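Local coordinates for ABC transporter, substrate-binding protein (Streptococcus pneumoniae, PDB 5G5Y) that binds short- and long-chain fructooligosaccharides, with a preference for tetrasaccharides and larger, and delivers them to an ABC transporter for import, at residues K155-L160 / P286-P291; F196-F201 / E229-I234; I82-L87 / M310-V315. All blocks are in the same frame, centred on the assembly; numbering follows the deposited sequence.

Contact 1 (K155-L160 / P286-P291); sequences KTTDDL and PVLAGP
A capping box opens helix 157-169, and its N-cap residue, Thr-156, forms a single beta bridge with Ala-289 of the loop 286-291. Ala-289 uses both its backbone polar groups here. Ala-289 N donates to Lys-155 O at 3.0 Å, nearly straight at 170°. Ala-289 O accepts from Thr-157 N at 2.9 Å. A water donates to both Lys-155 O and Val-287 O, so Lys-155 O also takes a bond from the water.

In the box, Thr-156 OG1 lies between its own backbone N and carbonyl carbon (chi1 74°), where it accepts from Asp-159 N at 2.9 Å. Asp-159 OD2 accepts from Lys-155 N through its anti lone pair, and weakly from Thr-156 N, which closes the box. Beyond the bridge, Leu-160 CD2 meets Leu-288 CD1 at 3.7 Å, the two side chains crossing at about a right angle. Thr-157 OG1 rests 3.6 Å from Pro-291 CD. Phe-233 of helix 225-239 packs on Thr-157 and Leu-160.

The polar links to the loop are backbone bonds, while Leu-288 adds apolar packing. The first-turn N-H of Thr-157 goes to the loop, and that of Asp-159 goes to the cap.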
ATOM      1  N   LYS A 155     -25.667 -11.561   6.695  1.00 24.32           N
ATOM      2  CA  LYS A 155     -25.544 -11.658   5.265  1.00 26.22           C
ATOM      3  C   LYS A 155     -25.853 -10.348   4.534  1.00 23.46           C
ATOM      4  O   LYS A 155     -25.481 -10.198   3.390  1.00 19.55           O
ATOM      5  CB  LYS A 155     -26.513 -12.720   4.735  1.00 29.74           C
ATOM      6  CG  LYS A 155     -26.261 -14.143   5.213  1.00 35.72           C
ATOM      7  CD  LYS A 155     -27.195 -15.094   4.471  1.00 40.52           C
ATOM      8  CE  LYS A 155     -27.254 -16.466   5.112  1.00 45.46           C
ATOM      9  NZ  LYS A 155     -28.313 -16.520   6.159  1.00 50.36           N
ATOM     10  N   THR A 156     -26.618  -9.458   5.167  1.00 21.30           N
ATOM     11  CA  THR A 156     -27.080  -8.214   4.584  1.00 21.01           C
ATOM     12  C   THR A 156     -26.751  -7.061   5.527  1.00 19.32           C
ATOM     13  O   THR A 156     -26.505  -7.260   6.729  1.00 18.87           O
ATOM     14  CB  THR A 156     -28.608  -8.210   4.363  1.00 22.45           C
ATOM     15  OG1 THR A 156     -29.292  -8.066   5.630  1.00 21.68           O
ATOM     16  CG2 THR A 156     -29.072  -9.490   3.647  1.00 23.82           C
ATOM     17  N   THR A 157     -26.797  -5.848   4.994  1.00 18.13           N
ATOM     18  CA  THR A 157     -26.616  -4.667   5.813  1.00 18.15           C
ATOM     19  C   THR A 157     -27.702  -4.545   6.906  1.00 19.16           C
ATOM     20  O   THR A 157     -27.399  -4.103   8.021  1.00 18.32           O
ATOM     21  CB  THR A 157     -26.533  -3.382   4.959  1.00 17.70           C
ATOM     22  OG1 THR A 157     -27.655  -3.273   4.078  1.00 18.44           O
ATOM     23  CG2 THR A 157     -25.232  -3.443   4.134  1.00 19.07           C
ATOM     24  N   ASP A 158     -28.927  -4.936   6.584  1.00 20.98           N
ATOM     25  CA  ASP A 158     -30.016  -4.938   7.595  1.00 23.61           C
ATOM     26  C   ASP A 158     -29.756  -5.971   8.705  1.00 22.60           C
ATOM     27  O   ASP A 158     -29.965  -5.659   9.869  1.00 23.63           O
ATOM     28  CB  ASP A 158     -31.380  -5.143   6.940  1.00 27.95           C
ATOM     29  CG  ASP A 158     -31.988  -3.842   6.406  1.00 31.90           C
ATOM     30  OD1 ASP A 158     -31.367  -2.758   6.535  1.00 36.29           O
ATOM     31  OD2 ASP A 158     -33.111  -3.891   5.864  1.00 40.72           O
ATOM     32  N   ASP A 159     -29.247  -7.163   8.355  1.00 22.67           N
ATOM     33  CA  ASP A 159     -28.789  -8.154   9.369  1.00 22.96           C
ATOM     34  C   ASP A 159     -27.726  -7.602  10.272  1.00 21.57           C
ATOM     35  O   ASP A 159     -27.732  -7.855  11.507  1.00 23.28           O
ATOM     36  CB  ASP A 159     -28.165  -9.417   8.750  1.00 25.24           C
ATOM     37  CG  ASP A 159     -29.138 -10.279   8.004  1.00 28.25           C
ATOM     38  OD1 ASP A 159     -30.361 -10.161   8.226  1.00 29.44           O
ATOM     39  OD2 ASP A 159     -28.650 -11.098   7.175  1.00 29.34           O
ATOM     40  N   LEU A 160     -26.792  -6.849   9.692  1.00 20.34           N
ATOM     41  CA  LEU A 160     -25.721  -6.261  10.479  1.00 19.22           C
ATOM     42  C   LEU A 160     -26.294  -5.307  11.515  1.00 18.82           C
ATOM     43  O   LEU A 160     -25.854  -5.295  12.641  1.00 19.05           O
ATOM     44  CB  LEU A 160     -24.702  -5.519   9.592  1.00 19.37           C
ATOM     45  CG  LEU A 160     -23.542  -4.825  10.306  1.00 20.09           C
ATOM     46  CD1 LEU A 160     -22.690  -5.805  11.135  1.00 20.83           C
ATOM     47  CD2 LEU A 160     -22.694  -4.048   9.331  1.00 19.85           C
ATOM     48  N   PRO A 286     -17.991 -11.381   6.351  1.00 18.82           N
ATOM     49  CA  PRO A 286     -18.170 -11.556   4.906  1.00 19.73           C
ATOM     50  C   PRO A 286     -18.816 -10.359   4.210  1.00 17.53           C
ATOM     51  O   PRO A 286     -19.488  -9.540   4.851  1.00 18.73           O
ATOM     52  CB  PRO A 286     -19.101 -12.770   4.794  1.00 20.66           C
ATOM     53  CG  PRO A 286     -19.131 -13.380   6.167  1.00 21.76           C
ATOM     54  CD  PRO A 286     -18.841 -12.301   7.131  1.00 20.23           C
ATOM     55  N   VAL A 287     -18.652 -10.308   2.908  1.00 16.36           N
ATOM     56  CA  VAL A 287     -19.219  -9.236   2.095  1.00 16.81           C
ATOM     57  C   VAL A 287     -20.753  -9.262   2.264  1.00 17.80           C
ATOM     58  O   VAL A 287     -21.392 -10.329   2.137  1.00 17.94           O
ATOM     59  CB  VAL A 287     -18.806  -9.386   0.630  1.00 16.36           C
ATOM     60  CG1 VAL A 287     -19.576  -8.416  -0.276  1.00 16.38           C
ATOM     61  CG2 VAL A 287     -17.309  -9.176   0.541  1.00 16.37           C
ATOM     62  N   LEU A 288     -21.322  -8.110   2.583  1.00 17.34           N
ATOM     63  CA  LEU A 288     -22.771  -7.987   2.853  1.00 17.69           C
ATOM     64  C   LEU A 288     -23.536  -7.505   1.633  1.00 18.45           C
ATOM     65  O   LEU A 288     -23.085  -6.621   0.908  1.00 17.17           O
ATOM     66  CB  LEU A 288     -22.983  -6.989   3.964  1.00 17.78           C
ATOM     67  CG  LEU A 288     -22.226  -7.307   5.247  1.00 18.61           C
ATOM     68  CD1 LEU A 288     -22.466  -6.226   6.290  1.00 19.82           C
ATOM     69  CD2 LEU A 288     -22.661  -8.639   5.826  1.00 19.57           C
ATOM     70  N   ALA A 289     -24.718  -8.045   1.430  1.00 18.26           N
ATOM     71  CA  ALA A 289     -25.591  -7.524   0.394  1.00 17.93           C
ATOM     72  C   ALA A 289     -26.275  -6.304   0.952  1.00 18.46           C
ATOM     73  O   ALA A 289     -26.708  -6.289   2.118  1.00 18.23           O
ATOM     74  CB  ALA A 289     -26.596  -8.573  -0.031  1.00 18.59           C
ATOM     75  N   GLY A 290     -26.364  -5.265   0.135  1.00 18.11           N
ATOM     76  CA  GLY A 290     -27.081  -4.067   0.510  1.00 18.33           C
ATOM     77  C   GLY A 290     -28.566  -4.228   0.257  1.00 19.67           C
ATOM     78  O   GLY A 290     -29.036  -5.324  -0.102  1.00 19.20           O
ATOM     79  N   PRO A 291     -29.320  -3.133   0.396  1.00 21.30           N
ATOM     80  CA  PRO A 291     -30.792  -3.158   0.128  1.00 23.25           C
ATOM     81  C   PRO A 291     -31.185  -3.720  -1.240  1.00 23.06           C
ATOM     82  O   PRO A 291     -32.245  -4.343  -1.355  1.00 22.85           O
ATOM     83  CB  PRO A 291     -31.194  -1.689   0.260  1.00 23.41           C
ATOM     84  CG  PRO A 291     -30.229  -1.164   1.291  1.00 24.44           C
ATOM     85  CD  PRO A 291     -28.904  -1.847   0.977  1.00 22.16           C
TER
HETATM   86  O   HOH W   1     -23.337 -12.139   3.168  1.00 45.60           O

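Contact 2 (F196-F201 / E229-I234); sequences FLFAAF and EGVKFI
Gly-230 packs against the faces of two phenylalanine rings of the 3-10 segment 196-201. Gly-230 CA stands over the centre of the Phe-198 ring, 3.8 Å from the centroid and only 6° off the normal, a CH-pi contact. Gly-230 CA also lies over a face of the Phe-201 ring, 4.2 Å from that centroid. The lack of a side chain allows the close approach to the Phe-198 ring.

This is the tight part. Phe-198 CZ presses on Val-231 CG2 at 3.6 Å, and Ile-234 CG1 meets the ring edge at CE1. Phe-201 CZ touches Phe-233 CB at 3.4 Å, and the planes of these two rings are 44° apart. Phe-233 CG is anti to its backbone N (chi1 175°), which carries the ring past Phe-201 to Leu-197. There Leu-197 CD1 reaches Phe-233 CE2 at a looser 4.4 Å.

The partly exposed side is at Glu-229. Glu-229 CB packs on Phe-201 CD1 at 3.9 Å, while its carboxylate leads away from the 3-10 segment. Phe-201 O accepts from Asn-226 ND2.

No hydrogen bond joins the two segments. A glycine on the helix gives close helix-to-3-10 packing over aromatic ring faces. The contact belongs to the hydrophobic interior around helix 225-239, with the Phe-198 side chain about 8 Å from that of Asn-224, a ligand of the second calcium site.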
ATOM      1  N   PHE A 196     -14.921   0.539   3.298  1.00 13.72           N
ATOM      2  CA  PHE A 196     -15.153  -0.812   2.756  1.00 15.65           C
ATOM      3  C   PHE A 196     -16.651  -1.201   2.598  1.00 14.97           C
ATOM      4  O   PHE A 196     -17.064  -1.863   1.611  1.00 13.87           O
ATOM      5  CB  PHE A 196     -14.408  -1.856   3.625  1.00 16.42           C
ATOM      6  CG  PHE A 196     -14.643  -3.260   3.197  1.00 17.56           C
ATOM      7  CD1 PHE A 196     -13.969  -3.781   2.090  1.00 18.57           C
ATOM      8  CD2 PHE A 196     -15.585  -4.027   3.834  1.00 19.93           C
ATOM      9  CE1 PHE A 196     -14.210  -5.070   1.647  1.00 18.78           C
ATOM     10  CE2 PHE A 196     -15.843  -5.323   3.389  1.00 20.38           C
ATOM     11  CZ  PHE A 196     -15.153  -5.837   2.294  1.00 20.40           C
ATOM     12  N   LEU A 197     -17.483  -0.780   3.545  1.00 15.01           N
ATOM     13  CA  LEU A 197     -18.901  -1.182   3.540  1.00 16.20           C
ATOM     14  C   LEU A 197     -19.719  -0.460   2.467  1.00 15.94           C
ATOM     15  O   LEU A 197     -20.821  -0.905   2.150  1.00 16.46           O
ATOM     16  CB  LEU A 197     -19.569  -0.931   4.901  1.00 17.18           C
ATOM     17  CG  LEU A 197     -19.116  -1.846   6.059  1.00 19.36           C
ATOM     18  CD1 LEU A 197     -19.944  -1.564   7.309  1.00 21.11           C
ATOM     19  CD2 LEU A 197     -19.198  -3.329   5.704  1.00 19.34           C
ATOM     20  N   PHE A 198     -19.218   0.646   1.923  1.00 14.26           N
ATOM     21  CA  PHE A 198     -20.008   1.421   0.948  1.00 14.95           C
ATOM     22  C   PHE A 198     -20.389   0.631  -0.298  1.00 13.82           C
ATOM     23  O   PHE A 198     -21.437   0.914  -0.901  1.00 13.32           O
ATOM     24  CB  PHE A 198     -19.294   2.731   0.565  1.00 14.92           C
ATOM     25  CG  PHE A 198     -19.546   3.856   1.554  1.00 16.85           C
ATOM     26  CD1 PHE A 198     -19.714   3.604   2.932  1.00 18.38           C
ATOM     27  CD2 PHE A 198     -19.643   5.167   1.112  1.00 19.46           C
ATOM     28  CE1 PHE A 198     -19.955   4.648   3.829  1.00 18.57           C
ATOM     29  CE2 PHE A 198     -19.883   6.212   1.999  1.00 19.56           C
ATOM     30  CZ  PHE A 198     -20.037   5.953   3.362  1.00 19.68           C
ATOM     31  N   ALA A 199     -19.539  -0.320  -0.676  1.00 13.18           N
ATOM     32  CA  ALA A 199     -19.742  -1.158  -1.847  1.00 12.79           C
ATOM     33  C   ALA A 199     -20.991  -2.048  -1.748  1.00 13.64           C
ATOM     34  O   ALA A 199     -21.544  -2.458  -2.781  1.00 12.77           O
ATOM     35  CB  ALA A 199     -18.494  -1.999  -2.127  1.00 13.50           C
ATOM     36  N   ALA A 200     -21.479  -2.276  -0.529  1.00 14.25           N
ATOM     37  CA  ALA A 200     -22.799  -2.886  -0.363  1.00 15.17           C
ATOM     38  C   ALA A 200     -23.912  -2.112  -1.037  1.00 16.02           C
ATOM     39  O   ALA A 200     -24.945  -2.719  -1.343  1.00 18.26           O
ATOM     40  CB  ALA A 200     -23.116  -3.148   1.110  1.00 16.52           C
ATOM     41  N   PHE A 201     -23.690  -0.819  -1.327  1.00 14.71           N
ATOM     42  CA  PHE A 201     -24.694   0.051  -1.932  1.00 14.54           C
ATOM     43  C   PHE A 201     -24.438   0.273  -3.391  1.00 14.60           C
ATOM     44  O   PHE A 201     -25.094   1.095  -4.045  1.00 13.74           O
ATOM     45  CB  PHE A 201     -24.787   1.363  -1.126  1.00 15.19           C
ATOM     46  CG  PHE A 201     -25.177   1.120   0.301  1.00 15.25           C
ATOM     47  CD1 PHE A 201     -26.517   1.005   0.641  1.00 16.48           C
ATOM     48  CD2 PHE A 201     -24.213   0.859   1.269  1.00 15.53           C
ATOM     49  CE1 PHE A 201     -26.874   0.678   1.951  1.00 17.11           C
ATOM     50  CE2 PHE A 201     -24.562   0.515   2.564  1.00 15.91           C
ATOM     51  CZ  PHE A 201     -25.905   0.461   2.910  1.00 15.87           C
ATOM     52  N   GLU A 229     -26.104   6.800  -0.069  1.00 15.34           N
ATOM     53  CA  GLU A 229     -26.756   5.681   0.609  1.00 16.64           C
ATOM     54  C   GLU A 229     -25.855   5.027   1.654  1.00 15.98           C
ATOM     55  O   GLU A 229     -26.340   4.632   2.708  1.00 16.49           O
ATOM     56  CB  GLU A 229     -27.325   4.639  -0.395  1.00 17.47           C
ATOM     57  CG  GLU A 229     -28.375   5.205  -1.338  1.00 19.73           C
ATOM     58  CD  GLU A 229     -29.579   5.810  -0.609  1.00 23.24           C
ATOM     59  OE1 GLU A 229     -30.103   5.169   0.328  1.00 24.12           O
ATOM     60  OE2 GLU A 229     -29.953   6.947  -0.936  1.00 26.15           O
ATOM     61  N   GLY A 230     -24.557   4.888   1.359  1.00 15.00           N
ATOM     62  CA  GLY A 230     -23.591   4.406   2.320  1.00 14.52           C
ATOM     63  C   GLY A 230     -23.519   5.284   3.543  1.00 14.75           C
ATOM     64  O   GLY A 230     -23.513   4.814   4.678  1.00 14.45           O
ATOM     65  N   VAL A 231     -23.446   6.580   3.315  1.00 14.51           N
ATOM     66  CA  VAL A 231     -23.390   7.526   4.414  1.00 15.04           C
ATOM     67  C   VAL A 231     -24.670   7.428   5.255  1.00 15.67           C
ATOM     68  O   VAL A 231     -24.592   7.408   6.486  1.00 15.81           O
ATOM     69  CB  VAL A 231     -23.136   8.982   3.935  1.00 14.81           C
ATOM     70  CG1 VAL A 231     -23.161   9.928   5.129  1.00 15.48           C
ATOM     71  CG2 VAL A 231     -21.802   9.099   3.241  1.00 15.18           C
ATOM     72  N   LYS A 232     -25.814   7.314   4.596  1.00 15.70           N
ATOM     73  CA  LYS A 232     -27.100   7.221   5.287  1.00 16.84           C
ATOM     74  C   LYS A 232     -27.134   5.949   6.137  1.00 16.96           C
ATOM     75  O   LYS A 232     -27.699   5.955   7.220  1.00 15.55           O
ATOM     76  CB  LYS A 232     -28.253   7.252   4.315  1.00 17.22           C
ATOM     77  CG  LYS A 232     -28.419   8.636   3.719  1.00 18.74           C
ATOM     78  CD  LYS A 232     -29.504   8.654   2.671  1.00 23.07           C
ATOM     79  CE  LYS A 232     -30.863   8.595   3.332  1.00 27.18           C
ATOM     80  NZ  LYS A 232     -31.894   9.214   2.458  1.00 32.92           N
ATOM     81  N   PHE A 233     -26.450   4.903   5.679  1.00 16.38           N
ATOM     82  CA  PHE A 233     -26.368   3.655   6.467  1.00 17.48           C
ATOM     83  C   PHE A 233     -25.550   3.850   7.751  1.00 18.35           C
ATOM     84  O   PHE A 233     -25.996   3.485   8.847  1.00 19.41           O
ATOM     85  CB  PHE A 233     -25.784   2.494   5.623  1.00 17.68           C
ATOM     86  CG  PHE A 233     -25.573   1.237   6.410  1.00 17.93           C
ATOM     87  CD1 PHE A 233     -26.669   0.439   6.772  1.00 18.22           C
ATOM     88  CD2 PHE A 233     -24.303   0.831   6.779  1.00 18.70           C
ATOM     89  CE1 PHE A 233     -26.488  -0.707   7.530  1.00 18.31           C
ATOM     90  CE2 PHE A 233     -24.120  -0.347   7.532  1.00 19.11           C
ATOM     91  CZ  PHE A 233     -25.207  -1.114   7.886  1.00 19.17           C
ATOM     92  N   ILE A 234     -24.372   4.475   7.642  1.00 17.08           N
ATOM     93  CA  ILE A 234     -23.548   4.705   8.815  1.00 15.73           C
ATOM     94  C   ILE A 234     -24.314   5.667   9.784  1.00 16.18           C
ATOM     95  O   ILE A 234     -24.282   5.459  11.017  1.00 15.96           O
ATOM     96  CB  ILE A 234     -22.152   5.246   8.456  1.00 16.10           C
ATOM     97  CG1 ILE A 234     -21.403   4.286   7.486  1.00 15.96           C
ATOM     98  CG2 ILE A 234     -21.314   5.452   9.726  1.00 16.22           C
ATOM     99  CD1 ILE A 234     -21.220   2.872   7.975  1.00 16.19           C
TER

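Contact 3 (I82-L87 / M310-V315); sequences IPVEDL and MVITSV
Ile-312 O accepts from Ile-82 N at 3.0 Å, a direct bond between the two segments. The donor lies nearly along the C=O axis, at a C=O...N angle of 169°. Beside it a water joins the same two residues a second time. The water is 2.8 Å from Ile-82 O and accepts from Ile-312 N at 2.8 Å. Ile-82 and Ile-312 are therefore linked through the N and O of each, once directly and once through the water.

The side chains close over this link. Ile-82 CG1 sits between its backbone N and carbonyl carbon (chi1 64°), and this brings it to 3.6 Å from Ile-312 O. From there Ile-82 CD1 goes on to Ile-312 CG2 at 3.7 Å. The other branch, Ile-82 CG2, lies against Ser-314 CA at 3.9 Å, at the exposed end of the contact.

Ile-312 CD1 points into the start of helix 85-91. Ile-312 CD1 meets Leu-87 CD1 tip to tip at 4.1 Å. Val-84 CG1, from the N-cap residue of that helix, reaches the same methyl. Leu-319 of helix 319-329 packs on both isoleucines.

Around the contact, Val-311 and Thr-313 form backbone bonds with Ile-62 and Asp-60, and Ser-314 with Val-80. Strand 310-312 is an outermost strand of the mixed sheet that also holds strands 34-41, 3-10 and 61-63. The contact ties this edge strand to the chain leading into helix 85-91, in a lobe of the bacterial solute-binding protein fold.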
ATOM      1  N   ILE A  82      19.969  11.583 -14.572  1.00 19.42           N
ATOM      2  CA  ILE A  82      19.978  11.339 -16.007  1.00 19.66           C
ATOM      3  C   ILE A  82      18.907  10.326 -16.435  1.00 19.89           C
ATOM      4  O   ILE A  82      18.458   9.492 -15.607  1.00 17.98           O
ATOM      5  CB  ILE A  82      21.354  10.837 -16.485  1.00 20.31           C
ATOM      6  CG1 ILE A  82      21.724   9.467 -15.869  1.00 20.72           C
ATOM      7  CG2 ILE A  82      22.402  11.893 -16.131  1.00 22.61           C
ATOM      8  CD1 ILE A  82      22.867   8.752 -16.571  1.00 20.81           C
ATOM      9  N   PRO A  83      18.497  10.392 -17.725  1.00 20.03           N
ATOM     10  CA  PRO A  83      17.661   9.328 -18.256  1.00 19.06           C
ATOM     11  C   PRO A  83      18.441   8.013 -18.346  1.00 18.60           C
ATOM     12  O   PRO A  83      19.628   8.012 -18.680  1.00 18.40           O
ATOM     13  CB  PRO A  83      17.257   9.832 -19.654  1.00 21.48           C
ATOM     14  CG  PRO A  83      17.686  11.252 -19.733  1.00 22.59           C
ATOM     15  CD  PRO A  83      18.802  11.422 -18.740  1.00 21.05           C
ATOM     16  N   VAL A  84      17.767   6.907 -18.059  1.00 17.96           N
ATOM     17  CA  VAL A  84      18.408   5.592 -17.982  1.00 18.64           C
ATOM     18  C   VAL A  84      17.827   4.528 -18.925  1.00 18.03           C
ATOM     19  O   VAL A  84      18.266   3.381 -18.862  1.00 18.60           O
ATOM     20  CB  VAL A  84      18.332   5.033 -16.541  1.00 17.83           C
ATOM     21  CG1 VAL A  84      18.982   5.995 -15.571  1.00 18.17           C
ATOM     22  CG2 VAL A  84      16.886   4.764 -16.130  1.00 18.49           C
ATOM     23  N   GLU A  85      16.852   4.882 -19.764  1.00 18.04           N
ATOM     24  CA  GLU A  85      16.211   3.885 -20.655  1.00 19.17           C
ATOM     25  C   GLU A  85      17.214   3.163 -21.559  1.00 19.12           C
ATOM     26  O   GLU A  85      17.071   1.969 -21.767  1.00 20.22           O
ATOM     27  CB  GLU A  85      15.022   4.439 -21.463  1.00 21.00           C
ATOM     28  CG  GLU A  85      15.335   5.526 -22.477  1.00 22.96           C
ATOM     29  CD  GLU A  85      15.408   6.912 -21.870  1.00 24.82           C
ATOM     30  OE1 GLU A  85      15.286   7.066 -20.629  1.00 22.87           O
ATOM     31  OE2 GLU A  85      15.596   7.860 -22.657  1.00 27.81           O
ATOM     32  N   ASP A  86      18.232   3.861 -22.030  1.00 19.00           N
ATOM     33  CA  ASP A  86      19.238   3.265 -22.945  1.00 22.42           C
ATOM     34  C   ASP A  86      20.162   2.309 -22.185  1.00 19.64           C
ATOM     35  O   ASP A  86      20.646   1.343 -22.742  1.00 20.16           O
ATOM     36  CB  ASP A  86      20.081   4.346 -23.641  1.00 25.51           C
ATOM     37  CG  ASP A  86      19.265   5.213 -24.647  1.00 33.25           C
ATOM     38  OD1 ASP A  86      18.190   4.790 -25.143  1.00 39.28           O
ATOM     39  OD2 ASP A  86      19.715   6.339 -24.968  1.00 40.43           O
ATOM     40  N   LEU A  87      20.411   2.608 -20.913  1.00 18.22           N
ATOM     41  CA  LEU A  87      21.220   1.772 -20.050  1.00 18.32           C
ATOM     42  C   LEU A  87      20.480   0.469 -19.755  1.00 17.62           C
ATOM     43  O   LEU A  87      21.103  -0.600 -19.690  1.00 16.48           O
ATOM     44  CB  LEU A  87      21.569   2.498 -18.740  1.00 19.22           C
ATOM     45  CG  LEU A  87      22.409   3.764 -18.917  1.00 20.60           C
ATOM     46  CD1 LEU A  87      22.523   4.480 -17.592  1.00 22.16           C
ATOM     47  CD2 LEU A  87      23.795   3.455 -19.493  1.00 21.29           C
ATOM     48  N   MET A 310      16.180   4.095  -6.956  1.00 15.61           N
ATOM     49  CA  MET A 310      17.556   4.429  -7.360  1.00 15.11           C
ATOM     50  C   MET A 310      17.525   5.366  -8.520  1.00 14.04           C
ATOM     51  O   MET A 310      16.776   5.138  -9.448  1.00 14.57           O
ATOM     52  CB  MET A 310      18.339   3.206  -7.791  1.00 16.39           C
ATOM     53  CG  MET A 310      19.837   3.431  -7.916  1.00 17.48           C
ATOM     54  SD  MET A 310      20.701   2.081  -7.133  1.00 20.31           S
ATOM     55  CE  MET A 310      22.429   2.487  -7.487  1.00 19.58           C
ATOM     56  N   VAL A 311      18.319   6.439  -8.450  1.00 14.07           N
ATOM     57  CA  VAL A 311      18.566   7.344  -9.560  1.00 14.52           C
ATOM     58  C   VAL A 311      20.089   7.443  -9.804  1.00 14.82           C
ATOM     59  O   VAL A 311      20.889   7.194  -8.916  1.00 13.97           O
ATOM     60  CB  VAL A 311      18.007   8.743  -9.324  1.00 14.64           C
ATOM     61  CG1 VAL A 311      16.484   8.740  -9.252  1.00 14.63           C
ATOM     62  CG2 VAL A 311      18.574   9.389  -8.065  1.00 14.42           C
ATOM     63  N   ILE A 312      20.466   7.794 -11.020  1.00 15.54           N
ATOM     64  CA  ILE A 312      21.862   7.932 -11.380  1.00 15.30           C
ATOM     65  C   ILE A 312      22.106   9.419 -11.616  1.00 15.75           C
ATOM     66  O   ILE A 312      21.355  10.074 -12.372  1.00 15.31           O
ATOM     67  CB  ILE A 312      22.173   7.109 -12.624  1.00 15.70           C
ATOM     68  CG1 ILE A 312      22.070   5.608 -12.293  1.00 15.44           C
ATOM     69  CG2 ILE A 312      23.569   7.490 -13.175  1.00 16.54           C
ATOM     70  CD1 ILE A 312      22.304   4.706 -13.506  1.00 15.80           C
ATOM     71  N   THR A 313      23.157   9.954 -10.994  1.00 17.05           N
ATOM     72  CA  THR A 313      23.412  11.393 -11.086  1.00 19.36           C
ATOM     73  C   THR A 313      24.201  11.767 -12.315  1.00 19.16           C
ATOM     74  O   THR A 313      24.887  10.924 -12.933  1.00 18.98           O
ATOM     75  CB  THR A 313      24.195  11.940  -9.894  1.00 19.53           C
ATOM     76  OG1 THR A 313      25.512  11.400  -9.937  1.00 21.88           O
ATOM     77  CG2 THR A 313      23.533  11.569  -8.609  1.00 20.61           C
ATOM     78  N   SER A 314      24.161  13.061 -12.614  1.00 20.83           N
ATOM     79  CA  SER A 314      24.937  13.617 -13.732  1.00 23.99           C
ATOM     80  C   SER A 314      26.456  13.600 -13.565  1.00 23.92           C
ATOM     81  O   SER A 314      27.145  13.916 -14.547  1.00 24.55           O
ATOM     82  CB  SER A 314      24.512  15.069 -13.993  1.00 25.77           C
ATOM     83  OG  SER A 314      24.814  15.838 -12.854  1.00 25.15           O
ATOM     84  N   VAL A 315      26.975  13.268 -12.369  1.00 21.81           N
ATOM     85  CA  VAL A 315      28.435  13.179 -12.138  1.00 22.89           C
ATOM     86  C   VAL A 315      28.998  11.786 -12.291  1.00 22.00           C
ATOM     87  O   VAL A 315      30.195  11.590 -12.167  1.00 23.05           O
ATOM     88  CB  VAL A 315      28.897  13.773 -10.774  1.00 24.02           C
ATOM     89  CG1 VAL A 315      28.511  15.251 -10.671  1.00 24.42           C
ATOM     90  CG2 VAL A 315      28.389  12.986  -9.572  1.00 23.59           C
TER
HETATM   91  O   HOH W   2      18.611   8.566 -12.990  1.00 14.67           O

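Contacts 1 and 2 are neighbours, with centres 10 Å apart, and share one buried region. Thr-157 CG2 lies 3.7 Å from Ala-200 CB, and Pro-291 CD lies 3.4 Å from Phe-201 CE1. Helix 157-169 of contact 1 packs directly on helix 225-239 of contact 2. Contact 3 is on the opposite side of the chain's centre, about 37 Å from contact 1 and 32 Å from contact 2 between nearest atoms. Contact 2 is apolar, built on rings, and has no exposed touching residue. Contacts 1 and 3 reach the surface at Lys-155 and Pro-291, and at Ser-314. Both join backbones with a hydrogen bond or two and a bridging water: contact 1 at a helix start, contact 3 at a sheet edge.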